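Local coordinates for mandelate racemase/muconate lactonizing protein (Thermobispora bispora, PDB 3VC5) that probably catalyses the magnesium-dependent dehydration of D-glucarate to 5-dehydro-4-deoxy-D-glucarate, as an enolase-superfamily member of the mandelate racemase/muconate lactonizing enzyme family, at residues 28-33 with 78-83; 41-46 with 241-246; 126-131 with 290-295; 164-169 with 198-203; 319-324 with 351-356. One frame throughout, in Å; residues are numbered along the deposited sequence. Where two conformers were deposited one is given.

Interactions 2 to 5 are buried, whereas interaction 1, inside the N-terminal domain, is only partly so and rests on van der Waals contacts of aliphatic groups and an arginine. Interactions 2 and 3 each tie that domain to a barrel loop, and each does so through a water rather than a direct polar bond; interaction 2 borders the active-site pocket. Interactions 4 and 5 are aliphatic contacts of outer barrel helices, one against a strand and the other helix to helix. Several share elements: V130 of interaction 3 packs on Q79 and A83 of interaction 1, D128 of interaction 3 pairs with R320 of interaction 5, and L41 of interaction 2 touches F169 of interaction 4.

Interaction 1 (28-33 with 78-83); sequences VRVTPV and EQVRAA
V30 meets helix 78-83 through one methyl group. Its CG1 lies 4.0 Å from CG1 of V80, and the same methyl stands 3.9 Å from CG of R81, so it is shared between a buried aliphatic branch and the CG methylene of R81. Two residues along, on the same strand face, P32 meets R81 at the other end: NH2 of the guanidinium is 3.7 Å from CG of P32 and only slightly farther from CD. The two side chains cross at about a right angle, and the approach is oblique to the guanidinium plane. No hydrogen bond joins the segments; the contact is van der Waals, aliphatic at V30 and guanidinium against proline at P32.

Torsions explain the reach. V30 CG1 is anti to the backbone N (chi1 177°), which carries it out toward the helix. The CB of R81 does not point at the strand, but its chain is extended from CG to NE and brings NH2 to the P32 ring. Strand and helix segments run nearly antiparallel, at 166°, with their axes 8.9 Å apart. V30 and R81 have the nearest CA atoms, 6.3 Å from each other, and this places the arginine stem over V30.

Outward, strand 25-36 is paired with strand 50-60, V30 also rests on L77 and A84 of helix 74-85, and P32 touches Y413 of helix 403-415. F134 of helix 123-146 packs on V80 and A83 and also reaches V28, so strand, helix 74-85 and helix 123-146 meet around its ring.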
# COMPACT_ATOMS: atom_id res chain seq x y z
N VAL A 28 -6.80 4.30 27.21
CA VAL A 28 -6.04 3.21 26.60
C VAL A 28 -5.40 2.45 27.75
O VAL A 28 -4.61 3.03 28.52
CB VAL A 28 -4.97 3.71 25.61
CG1 VAL A 28 -4.25 2.51 24.97
CG2 VAL A 28 -5.63 4.58 24.51
N ARG A 29 -5.80 1.20 27.93
CA ARG A 29 -5.32 0.39 29.03
C ARG A 29 -4.16 -0.44 28.53
O ARG A 29 -4.25 -1.07 27.48
CB ARG A 29 -6.45 -0.54 29.49
CG ARG A 29 -7.70 0.24 29.88
CD ARG A 29 -8.93 -0.70 29.99
NE ARG A 29 -10.12 0.06 30.39
CZ ARG A 29 -11.37 -0.36 30.25
NH1 ARG A 29 -11.64 -1.53 29.66
NH2 ARG A 29 -12.38 0.41 30.66
N VAL A 30 -3.06 -0.42 29.28
CA VAL A 30 -1.86 -1.13 28.88
C VAL A 30 -1.49 -2.12 29.97
O VAL A 30 -1.28 -1.72 31.11
CB VAL A 30 -0.68 -0.15 28.64
CG1 VAL A 30 0.59 -0.95 28.28
CG2 VAL A 30 -1.03 0.86 27.54
N THR A 31 -1.43 -3.41 29.61
CA THR A 31 -1.22 -4.49 30.58
C THR A 31 -0.11 -5.45 30.17
O THR A 31 -0.28 -6.23 29.22
CB THR A 31 -2.52 -5.30 30.77
OG1 THR A 31 -3.59 -4.38 31.04
CG2 THR A 31 -2.39 -6.29 31.96
N PRO A 32 1.03 -5.42 30.88
CA PRO A 32 2.06 -6.41 30.54
C PRO A 32 1.64 -7.77 31.08
O PRO A 32 1.03 -7.86 32.16
CB PRO A 32 3.31 -5.87 31.25
CG PRO A 32 2.75 -5.10 32.49
CD PRO A 32 1.42 -4.54 32.02
N VAL A 33 1.98 -8.83 30.35
CA VAL A 33 1.60 -10.20 30.72
C VAL A 33 2.81 -11.11 30.51
O VAL A 33 3.73 -10.78 29.73
CB VAL A 33 0.42 -10.74 29.87
CG1 VAL A 33 -0.87 -9.95 30.16
CG2 VAL A 33 0.75 -10.74 28.37
N GLU A 78 7.61 0.57 28.20
CA GLU A 78 7.64 1.97 28.64
C GLU A 78 7.19 2.95 27.55
O GLU A 78 6.46 3.92 27.82
CB GLU A 78 9.04 2.37 29.15
CG GLU A 78 9.41 1.68 30.45
CD GLU A 78 10.87 1.90 30.83
OE1 GLU A 78 11.65 2.42 29.98
OE2 GLU A 78 11.23 1.54 31.98
N GLN A 79 7.59 2.68 26.32
CA GLN A 79 7.17 3.50 25.18
C GLN A 79 5.69 3.33 24.89
O GLN A 79 5.01 4.32 24.58
CB GLN A 79 8.00 3.21 23.92
CG GLN A 79 9.47 3.61 24.04
CD GLN A 79 9.72 5.06 24.47
OE1 GLN A 79 10.58 5.33 25.34
NE2 GLN A 79 9.01 6.01 23.86
N VAL A 80 5.18 2.11 25.01
CA VAL A 80 3.77 1.86 24.75
C VAL A 80 2.94 2.60 25.81
O VAL A 80 1.92 3.22 25.48
CB VAL A 80 3.46 0.36 24.71
CG1 VAL A 80 1.95 0.08 24.62
CG2 VAL A 80 4.18 -0.32 23.52
N ARG A 81 3.36 2.55 27.07
CA ARG A 81 2.63 3.29 28.11
C ARG A 81 2.66 4.79 27.84
O ARG A 81 1.64 5.47 27.94
CB ARG A 81 3.24 3.02 29.49
CG ARG A 81 2.93 1.63 30.03
CD ARG A 81 3.46 1.54 31.46
NE ARG A 81 3.03 0.34 32.16
CZ ARG A 81 3.84 -0.50 32.78
NH1 ARG A 81 5.15 -0.27 32.84
NH2 ARG A 81 3.31 -1.57 33.37
N ALA A 82 3.83 5.32 27.50
CA ALA A 82 3.94 6.76 27.24
C ALA A 82 3.05 7.19 26.05
O ALA A 82 2.34 8.21 26.12
CB ALA A 82 5.39 7.12 26.97
N ALA A 83 3.08 6.41 24.97
CA ALA A 83 2.23 6.72 23.83
C ALA A 83 0.74 6.59 24.18
O ALA A 83 -0.07 7.46 23.81
CB ALA A 83 2.59 5.81 22.64

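Interaction 2 (41-46 with 241-246); sequences LNAAGV and NAAWTV. With PO4 (phosphate ion), chain B.
A43 and N241 form a small, buried interdomain contact, in which a turn of the N-terminal domain meets the loop after barrel strand 236-239. The direct touch is between carbons: CB of A43 is 3.9 Å from CB of N241, and 4.3 Å from CB of A243. The polar link is a water, which takes a hydrogen bond from A43 N (2.8 Å) and gives one to N241 OD1 (2.7 Å). That oxygen is also bonded to K211 NZ, the predicted proton acceptor, so the bridge belongs to the second shell of the catalytic pocket.

Behind A43 the backbone makes a type I turn from N42 to G45, closed by G45 N donating to N42 O at 3.2 Å, with N42 N to G45 O completing the small hairpin pair. Within it N42 OD1 takes a weak bond from A44 N, bent to 122°. With CG between the backbone N and the carbonyl carbon (chi1 62°), the amide of N42 reaches the phosphate, and its ND2 donates to O1 at 2.8 Å, in a fairly straight bond (160°), while also meeting D423. The phosphate, probably from the crystallisation liquor, is held as well by H47, K211, H367 and R421.

Around the contact, V46 and L41 rest on M427 of helix 423-430. The loop of N241 pairs through A242 and A243 with G439 and F440 of the chain end, then runs into helix 246-255.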
# COMPACT_ATOMS: atom_id res chain seq x y z
N LEU A 41 15.19 -24.02 21.39
CA LEU A 41 16.54 -23.61 21.07
C LEU A 41 16.58 -22.81 19.77
O LEU A 41 15.79 -23.04 18.85
CB LEU A 41 17.43 -24.86 20.95
CG LEU A 41 17.56 -25.67 22.24
CD1 LEU A 41 18.04 -27.08 21.94
CD2 LEU A 41 18.59 -24.99 23.14
N ASN A 42 17.51 -21.88 19.67
CA ASN A 42 17.65 -21.12 18.44
C ASN A 42 19.09 -20.60 18.35
O ASN A 42 19.93 -20.92 19.22
CB ASN A 42 16.59 -19.98 18.38
CG ASN A 42 16.78 -18.97 19.50
OD1 ASN A 42 17.87 -18.86 20.07
ND2 ASN A 42 15.71 -18.24 19.81
N ALA A 43 19.41 -19.84 17.31
CA ALA A 43 20.77 -19.33 17.15
C ALA A 43 21.24 -18.46 18.33
O ALA A 43 22.45 -18.35 18.58
CB ALA A 43 20.89 -18.54 15.85
N ALA A 44 20.30 -17.79 18.99
CA ALA A 44 20.61 -16.88 20.10
C ALA A 44 20.67 -17.53 21.48
O ALA A 44 20.92 -16.86 22.47
CB ALA A 44 19.61 -15.68 20.10
N GLY A 45 20.38 -18.83 21.57
CA GLY A 45 20.45 -19.54 22.84
C GLY A 45 19.23 -20.43 23.01
O GLY A 45 19.01 -21.39 22.25
N VAL A 46 18.41 -20.07 23.98
CA VAL A 46 17.20 -20.87 24.27
C VAL A 46 16.14 -19.95 24.84
O VAL A 46 16.47 -19.03 25.59
CB VAL A 46 17.55 -22.05 25.21
CG1 VAL A 46 18.17 -21.54 26.51
CG2 VAL A 46 16.31 -22.95 25.50
N ASN A 241 18.58 -18.48 11.28
CA ASN A 241 18.76 -17.14 11.85
C ASN A 241 20.19 -16.60 11.72
O ASN A 241 20.77 -16.09 12.69
CB ASN A 241 18.28 -17.06 13.31
CG ASN A 241 16.78 -17.06 13.44
OD1 ASN A 241 16.19 -18.04 13.92
ND2 ASN A 241 16.13 -15.95 13.02
N ALA A 242 20.75 -16.76 10.52
CA ALA A 242 22.04 -16.16 10.15
C ALA A 242 23.25 -16.83 10.82
O ALA A 242 24.32 -16.23 10.95
CB ALA A 242 22.04 -14.65 10.40
N ALA A 243 23.06 -18.07 11.28
CA ALA A 243 24.14 -18.81 11.96
C ALA A 243 25.27 -19.30 11.04
O ALA A 243 26.27 -19.79 11.54
CB ALA A 243 23.56 -19.99 12.76
N TRP A 244 25.12 -19.16 9.72
CA TRP A 244 26.09 -19.79 8.80
C TRP A 244 26.89 -18.76 8.02
O TRP A 244 26.41 -17.64 7.77
CB TRP A 244 25.41 -20.72 7.80
CG TRP A 244 24.56 -21.81 8.41
CD1 TRP A 244 24.64 -22.31 9.69
CD2 TRP A 244 23.51 -22.55 7.76
NE1 TRP A 244 23.68 -23.29 9.88
CE2 TRP A 244 23.00 -23.47 8.70
CE3 TRP A 244 22.97 -22.52 6.47
CZ2 TRP A 244 21.96 -24.36 8.38
CZ3 TRP A 244 21.93 -23.41 6.17
CH2 TRP A 244 21.44 -24.31 7.12
N THR A 245 28.09 -19.17 7.60
CA THR A 245 28.88 -18.40 6.66
C THR A 245 28.26 -18.52 5.28
O THR A 245 27.39 -19.37 5.03
CB THR A 245 30.32 -18.94 6.58
OG1 THR A 245 30.28 -20.28 6.06
CG2 THR A 245 30.98 -18.94 7.94
N VAL A 246 28.71 -17.68 4.36
CA VAL A 246 28.25 -17.77 2.99
C VAL A 246 28.60 -19.14 2.37
O VAL A 246 27.73 -19.80 1.76
CB VAL A 246 28.88 -16.61 2.16
CG1 VAL A 246 28.70 -16.85 0.67
CG2 VAL A 246 28.24 -15.27 2.59
P PO4 B . 12.16 -17.13 17.89
O1 PO4 B . 13.24 -17.96 18.47
O2 PO4 B . 10.89 -17.61 18.56
O3 PO4 B . 12.36 -15.70 18.18
O4 PO4 B . 12.14 -17.35 16.46
O HOH W 1 17.71 -19.96 15.11

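Interaction 3 (126-131 with 290-295); sequences TVDRVF and VVTPEH
D128 and T292 are joined by water rather than by direct contact. The water donates to D128 OD2 at 2.6 Å and accepts from T292 OG1 at 2.7 Å, while the two oxygens themselves lie 4.5 Å apart. D128 is well engaged elsewhere: its OD1 bonds to Y99 OH and its OD2 makes a salt bridge with R320. These partners fix the carboxylate and would favour its charged form.

Van der Waals contact is slight, the nearest being CD of P293 at 4.3 Å from D128 OD2.

Within 290-295 a side-chain hydrogen bond braces the loop. V291 N donates to H295 ND1 over 3.0 Å, nearly straight (167°) and only 10° out of the ring plane, so ND1 is the acceptor here. On one face of the imidazole, CG2 of T292 sits over the ring centre, 3.5 Å above the plane, a CH-pi contact. T292 is thus pressed against H295 by its methyl while its hydroxyl serves the water.

The arrangement is a water-bridged interdomain contact, where helix 123-146 of the N-terminal domain meets a barrel loop between strand 284-286 and helix 296-302, as in the two-domain enolase superfamily.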
# COMPACT_ATOMS: atom_id res chain seq x y z
N THR A 126 11.18 1.36 15.47
CA THR A 126 10.76 1.58 16.86
C THR A 126 9.36 2.21 16.88
O THR A 126 8.44 1.73 17.60
CB THR A 126 11.75 2.49 17.59
OG1 THR A 126 13.00 1.80 17.67
CG2 THR A 126 11.26 2.80 19.02
N VAL A 127 9.17 3.22 16.05
CA VAL A 127 7.84 3.89 15.93
C VAL A 127 6.79 2.88 15.45
O VAL A 127 5.70 2.80 16.01
CB VAL A 127 7.91 5.07 14.97
CG1 VAL A 127 6.48 5.64 14.70
CG2 VAL A 127 8.83 6.14 15.54
N ASP A 128 7.15 2.06 14.45
CA ASP A 128 6.20 1.13 13.90
C ASP A 128 5.83 0.08 14.95
O ASP A 128 4.67 -0.37 15.02
CB ASP A 128 6.81 0.40 12.70
CG ASP A 128 6.78 1.25 11.42
OD1 ASP A 128 6.11 2.32 11.42
OD2 ASP A 128 7.34 0.81 10.39
N ARG A 129 6.83 -0.37 15.72
CA ARG A 129 6.57 -1.34 16.79
C ARG A 129 5.59 -0.78 17.85
O ARG A 129 4.65 -1.47 18.31
CB ARG A 129 7.87 -1.83 17.47
CG ARG A 129 8.70 -2.76 16.60
CD ARG A 129 10.15 -2.87 17.09
NE ARG A 129 10.25 -2.78 18.53
CZ ARG A 129 10.64 -3.77 19.34
NH1 ARG A 129 10.71 -3.54 20.65
NH2 ARG A 129 10.99 -4.95 18.83
N VAL A 130 5.78 0.49 18.20
CA VAL A 130 4.92 1.10 19.21
C VAL A 130 3.52 1.36 18.63
O VAL A 130 2.49 1.03 19.23
CB VAL A 130 5.54 2.35 19.81
CG1 VAL A 130 4.55 3.03 20.78
CG2 VAL A 130 6.86 1.96 20.53
N PHE A 131 3.49 1.86 17.41
CA PHE A 131 2.23 2.15 16.76
C PHE A 131 1.34 0.92 16.55
O PHE A 131 0.13 1.01 16.67
CB PHE A 131 2.53 2.79 15.42
CG PHE A 131 1.31 3.05 14.54
CD1 PHE A 131 0.39 4.07 14.85
CD2 PHE A 131 1.13 2.30 13.37
CE1 PHE A 131 -0.69 4.32 14.03
CE2 PHE A 131 0.04 2.56 12.52
CZ PHE A 131 -0.87 3.58 12.85
N VAL A 290 15.82 -7.62 6.01
CA VAL A 290 14.79 -6.68 5.53
C VAL A 290 13.66 -6.67 6.55
O VAL A 290 12.87 -7.65 6.60
CB VAL A 290 14.24 -7.12 4.15
CG1 VAL A 290 13.17 -6.14 3.64
CG2 VAL A 290 15.39 -7.25 3.13
N VAL A 291 13.62 -5.63 7.38
CA VAL A 291 12.69 -5.62 8.52
C VAL A 291 12.01 -4.26 8.70
O VAL A 291 11.30 -4.04 9.67
CB VAL A 291 13.35 -6.11 9.85
CG1 VAL A 291 13.81 -7.58 9.73
CG2 VAL A 291 14.53 -5.22 10.18
N THR A 292 12.29 -3.33 7.78
CA THR A 292 11.66 -2.01 7.87
C THR A 292 11.72 -1.42 6.45
O THR A 292 12.51 -1.88 5.63
CB THR A 292 12.38 -1.13 8.94
OG1 THR A 292 11.59 0.03 9.19
CG2 THR A 292 13.77 -0.67 8.49
N PRO A 293 10.85 -0.46 6.11
CA PRO A 293 10.81 -0.10 4.69
C PRO A 293 12.11 0.46 4.11
O PRO A 293 12.38 0.25 2.92
CB PRO A 293 9.65 0.95 4.64
CG PRO A 293 8.71 0.46 5.75
CD PRO A 293 9.69 0.11 6.85
N GLU A 294 12.93 1.10 4.92
CA GLU A 294 14.19 1.68 4.46
C GLU A 294 15.13 0.61 3.90
O GLU A 294 16.08 0.92 3.20
CB GLU A 294 14.91 2.43 5.60
CG GLU A 294 14.43 3.87 5.85
CD GLU A 294 15.33 4.65 6.82
OE1 GLU A 294 14.98 5.80 7.18
OE2 GLU A 294 16.38 4.11 7.22
N HIS A 295 14.89 -0.64 4.24
CA HIS A 295 15.75 -1.74 3.76
C HIS A 295 15.40 -2.18 2.33
O HIS A 295 16.14 -2.95 1.70
CB HIS A 295 15.60 -2.97 4.67
CG HIS A 295 16.12 -2.73 6.06
ND1 HIS A 295 15.78 -3.52 7.13
CD2 HIS A 295 16.93 -1.76 6.55
CE1 HIS A 295 16.37 -3.06 8.23
NE2 HIS A 295 17.09 -2.00 7.89
O HOH W 2 9.26 -0.89 10.30

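Interaction 4 (164-169 with 198-203); sequences YSAYLF and LLIGEY
Y167 OH is hydrogen-bonded to two lysines, K209 NZ and K211 NZ, on the active-site side. At the other end of the residue, its carbonyl O lies 4.0 Å from CD2 of L199 and accepts a hydrogen bond from W370 NE1. The ring is steadied by F169, whose CZ stands 3.7 Å above one face, offset toward the rim.

The helix side is aliphatic. CD2 of L199 also meets CD2 of L168 at 3.9 Å, the two leucines sliding past each other in opposite directions. The CB of L168 does not point at the helix, but with CG beside the backbone N (chi1 -48°) its CD2 end comes nearer and meets L199. The next helix residue, I200, brings CG1 to 4.4 Å from CB of A166, whose CB faces the helix.

Strand 166-169 and helix 198-203 pack with axes 9.1 Å apart at a signed crossing angle of 156°, the nearly antiparallel relation expected in the beta-alpha-beta unit 161-169, 189-203, 208-211. A166 and L168 pair through the backbone with K209 on the neighbouring parallel strand.

The chemistry thus divides by strand face: leucine, isoleucine and alanine make the helix side apolar, while the phenol of Y167 faces the barrel interior and contacts the predicted catalytic K211.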
# COMPACT_ATOMS: atom_id res chain seq x y z
N TYR A 164 -1.24 -22.10 8.20
CA TYR A 164 -0.09 -21.91 9.06
C TYR A 164 0.83 -23.12 8.95
O TYR A 164 0.38 -24.24 8.68
CB TYR A 164 -0.49 -21.65 10.54
CG TYR A 164 -1.06 -20.26 10.78
CD1 TYR A 164 -0.23 -19.20 11.17
CD2 TYR A 164 -2.40 -20.01 10.56
CE1 TYR A 164 -0.74 -17.92 11.37
CE2 TYR A 164 -2.93 -18.75 10.76
CZ TYR A 164 -2.08 -17.69 11.14
OH TYR A 164 -2.61 -16.45 11.34
N SER A 165 2.12 -22.91 9.22
CA SER A 165 3.12 -23.97 9.28
C SER A 165 3.26 -24.54 10.69
O SER A 165 2.91 -23.89 11.69
CB SER A 165 4.49 -23.43 8.81
OG SER A 165 4.91 -22.38 9.68
N ALA A 166 3.78 -25.76 10.75
CA ALA A 166 4.23 -26.36 11.99
C ALA A 166 5.62 -25.80 12.29
O ALA A 166 6.56 -26.05 11.52
CB ALA A 166 4.32 -27.89 11.81
N TYR A 167 5.74 -25.07 13.39
CA TYR A 167 7.00 -24.38 13.75
C TYR A 167 7.78 -25.31 14.68
O TYR A 167 7.55 -25.35 15.88
CB TYR A 167 6.72 -23.05 14.44
CG TYR A 167 7.81 -22.01 14.22
CD1 TYR A 167 9.15 -22.37 14.03
CD2 TYR A 167 7.49 -20.64 14.23
CE1 TYR A 167 10.13 -21.40 13.81
CE2 TYR A 167 8.49 -19.66 14.01
CZ TYR A 167 9.79 -20.04 13.82
OH TYR A 167 10.80 -19.09 13.56
N LEU A 168 8.67 -26.11 14.10
CA LEU A 168 9.44 -27.07 14.87
C LEU A 168 10.72 -26.44 15.41
O LEU A 168 11.40 -25.61 14.73
CB LEU A 168 9.80 -28.28 14.00
CG LEU A 168 8.69 -28.94 13.17
CD1 LEU A 168 9.21 -30.18 12.41
CD2 LEU A 168 7.49 -29.34 14.07
N PHE A 169 11.09 -26.90 16.60
CA PHE A 169 12.29 -26.47 17.27
C PHE A 169 12.99 -27.66 17.87
O PHE A 169 12.34 -28.54 18.44
CB PHE A 169 11.97 -25.57 18.46
CG PHE A 169 11.49 -24.18 18.09
CD1 PHE A 169 10.17 -23.95 17.72
CD2 PHE A 169 12.36 -23.10 18.16
CE1 PHE A 169 9.72 -22.65 17.40
CE2 PHE A 169 11.93 -21.78 17.83
CZ PHE A 169 10.62 -21.56 17.45
N LEU A 198 3.43 -35.01 16.31
CA LEU A 198 2.62 -34.50 17.40
C LEU A 198 1.87 -33.22 16.97
O LEU A 198 0.64 -33.16 17.05
CB LEU A 198 3.51 -34.25 18.63
CG LEU A 198 2.91 -33.89 19.99
CD1 LEU A 198 3.97 -33.93 21.08
CD2 LEU A 198 2.26 -32.53 19.94
N LEU A 199 2.60 -32.21 16.47
CA LEU A 199 1.96 -30.95 16.09
C LEU A 199 1.00 -31.12 14.92
O LEU A 199 -0.07 -30.52 14.90
CB LEU A 199 3.01 -29.88 15.74
CG LEU A 199 3.51 -28.97 16.88
CD1 LEU A 199 3.92 -29.74 18.10
CD2 LEU A 199 4.65 -28.05 16.39
N ILE A 200 1.41 -31.88 13.90
CA ILE A 200 0.56 -32.09 12.74
C ILE A 200 -0.70 -32.86 13.12
O ILE A 200 -1.80 -32.56 12.65
CB ILE A 200 1.33 -32.74 11.56
CG1 ILE A 200 2.32 -31.72 10.97
CG2 ILE A 200 0.38 -33.24 10.46
CD1 ILE A 200 3.42 -32.35 10.11
N GLY A 201 -0.54 -33.82 14.04
CA GLY A 201 -1.70 -34.60 14.50
C GLY A 201 -2.72 -33.69 15.16
O GLY A 201 -3.93 -33.84 14.95
N GLU A 202 -2.24 -32.73 15.95
CA GLU A 202 -3.12 -31.83 16.71
C GLU A 202 -3.73 -30.71 15.90
O GLU A 202 -4.91 -30.39 16.06
CB GLU A 202 -2.40 -31.29 17.96
CG GLU A 202 -1.99 -32.40 18.94
CD GLU A 202 -1.22 -31.92 20.17
OE1 GLU A 202 -0.95 -30.71 20.28
OE2 GLU A 202 -0.89 -32.78 21.04
N TYR A 203 -2.93 -30.09 15.03
CA TYR A 203 -3.35 -28.86 14.35
C TYR A 203 -3.64 -29.05 12.85
O TYR A 203 -4.33 -28.22 12.24
CB TYR A 203 -2.28 -27.77 14.54
CG TYR A 203 -2.16 -27.27 15.97
CD1 TYR A 203 -2.91 -26.16 16.41
CD2 TYR A 203 -1.36 -27.95 16.92
CE1 TYR A 203 -2.85 -25.72 17.73
CE2 TYR A 203 -1.30 -27.51 18.27
CZ TYR A 203 -2.06 -26.40 18.66
OH TYR A 203 -2.01 -25.94 19.96

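Interaction 5 (319-324 with 351-356); sequences VRSAHI and THLAAA
Two barrel helices come nearest at A322 and L353, whose CA atoms are 7.3 Å apart; the first segment lies within helix 318-330 and the second in the last turn of helix 344-355. The contact is made by one leucine laid against a small-residue surface. L353 has CG anti to its backbone N (chi1 170°), so that both methyls are held out across the gap. Of these, CD2 reaches S321 CB at 3.8 Å, while CD1 sits between the same carbon and the start of the next residue, 4.1 Å from A322 N. CB of A322 is a little farther, at 4.4 Å from CD1.

S321 takes part by carbon rather than by oxygen. Its OG is anti to the carbonyl carbon (chi1 -66°) and bonds to G317 O, one turn earlier, which satisfies the hydroxyl within its own helix and leaves CB to meet the leucine. No hydrogen bond crosses between the segments. At the helix end, A356 N still bonds to H352 O at 3.2 Å although its own backbone angles have left the helix, and L353 O is taken by T357 OG1.

The dimer interface borders the contact: A322 also packs on H323 of the second subunit, and the two H323 rings, one from each subunit, stack. Toward the barrel, S321 touches I310 of strand 307-310, while A354 and A355 lean on V162 of strand 161-169. This is the packing of successive outer helices in an enolase-type (beta/alpha) barrel, here beside the place where the last units return to the first strand.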
# COMPACT_ATOMS: atom_id res chain seq x y z
N VAL A 319 -2.52 -2.20 8.05
CA VAL A 319 -2.55 -1.43 6.81
C VAL A 319 -1.15 -1.23 6.22
O VAL A 319 -0.96 -1.50 5.01
CB VAL A 319 -3.28 -0.08 7.00
CG1 VAL A 319 -3.23 0.73 5.72
CG2 VAL A 319 -4.70 -0.35 7.42
N ARG A 320 -0.18 -0.82 7.04
CA ARG A 320 1.19 -0.65 6.51
C ARG A 320 1.72 -1.98 5.96
O ARG A 320 2.38 -2.01 4.91
CB ARG A 320 2.13 -0.07 7.57
CG ARG A 320 1.97 1.43 7.81
CD ARG A 320 2.91 2.01 8.86
NE ARG A 320 4.35 1.74 8.70
CZ ARG A 320 5.24 2.62 8.22
NH1 ARG A 320 4.82 3.81 7.81
NH2 ARG A 320 6.54 2.30 8.14
N SER A 321 1.41 -3.07 6.65
CA SER A 321 1.85 -4.40 6.19
C SER A 321 1.23 -4.69 4.82
O SER A 321 1.90 -5.24 3.94
CB SER A 321 1.51 -5.49 7.19
OG SER A 321 2.24 -5.31 8.39
N ALA A 322 -0.08 -4.40 4.68
CA ALA A 322 -0.73 -4.59 3.37
C ALA A 322 -0.05 -3.78 2.26
O ALA A 322 0.12 -4.27 1.14
CB ALA A 322 -2.25 -4.26 3.45
N HIS A 323 0.32 -2.53 2.57
CA HIS A 323 1.04 -1.68 1.58
C HIS A 323 2.35 -2.32 1.19
O HIS A 323 2.72 -2.34 -0.00
CB HIS A 323 1.30 -0.29 2.13
CG HIS A 323 0.08 0.59 2.15
ND1 HIS A 323 0.13 1.91 1.77
CD2 HIS A 323 -1.20 0.34 2.51
CE1 HIS A 323 -1.08 2.45 1.89
NE2 HIS A 323 -1.91 1.51 2.33
N ILE A 324 3.10 -2.80 2.17
CA ILE A 324 4.36 -3.52 1.88
C ILE A 324 4.15 -4.77 1.06
O ILE A 324 4.98 -5.09 0.19
CB ILE A 324 5.19 -3.74 3.16
CG1 ILE A 324 5.52 -2.39 3.82
CG2 ILE A 324 6.45 -4.59 2.88
CD1 ILE A 324 6.32 -1.43 2.95
N THR A 351 -4.34 -13.29 11.18
CA THR A 351 -5.26 -14.02 10.33
C THR A 351 -6.09 -13.08 9.43
O THR A 351 -6.24 -13.35 8.25
CB THR A 351 -6.15 -14.93 11.20
OG1 THR A 351 -5.31 -15.87 11.89
CG2 THR A 351 -7.20 -15.68 10.36
N HIS A 352 -6.60 -11.98 9.99
CA HIS A 352 -7.31 -11.02 9.15
C HIS A 352 -6.38 -10.43 8.10
O HIS A 352 -6.79 -10.25 6.94
CB HIS A 352 -7.94 -9.88 10.00
CG HIS A 352 -9.16 -10.30 10.75
ND1 HIS A 352 -10.42 -10.23 10.20
CD2 HIS A 352 -9.32 -10.77 12.02
CE1 HIS A 352 -11.31 -10.66 11.09
NE2 HIS A 352 -10.66 -10.99 12.20
N LEU A 353 -5.15 -10.10 8.51
CA LEU A 353 -4.21 -9.52 7.55
C LEU A 353 -3.94 -10.52 6.41
O LEU A 353 -4.05 -10.19 5.21
CB LEU A 353 -2.89 -9.14 8.25
CG LEU A 353 -1.72 -8.74 7.33
CD1 LEU A 353 -2.04 -7.48 6.50
CD2 LEU A 353 -0.47 -8.53 8.19
N ALA A 354 -3.56 -11.74 6.77
CA ALA A 354 -3.26 -12.73 5.71
C ALA A 354 -4.50 -13.05 4.85
O ALA A 354 -4.38 -13.24 3.64
CB ALA A 354 -2.70 -14.02 6.32
N ALA A 355 -5.68 -13.16 5.47
CA ALA A 355 -6.88 -13.51 4.71
C ALA A 355 -7.23 -12.47 3.65
O ALA A 355 -7.80 -12.81 2.60
CB ALA A 355 -8.10 -13.72 5.67
N ALA A 356 -6.93 -11.21 3.93
CA ALA A 356 -7.38 -10.09 3.10
C ALA A 356 -6.26 -9.54 2.24
O ALA A 356 -6.44 -8.48 1.62
CB ALA A 356 -7.96 -8.94 3.99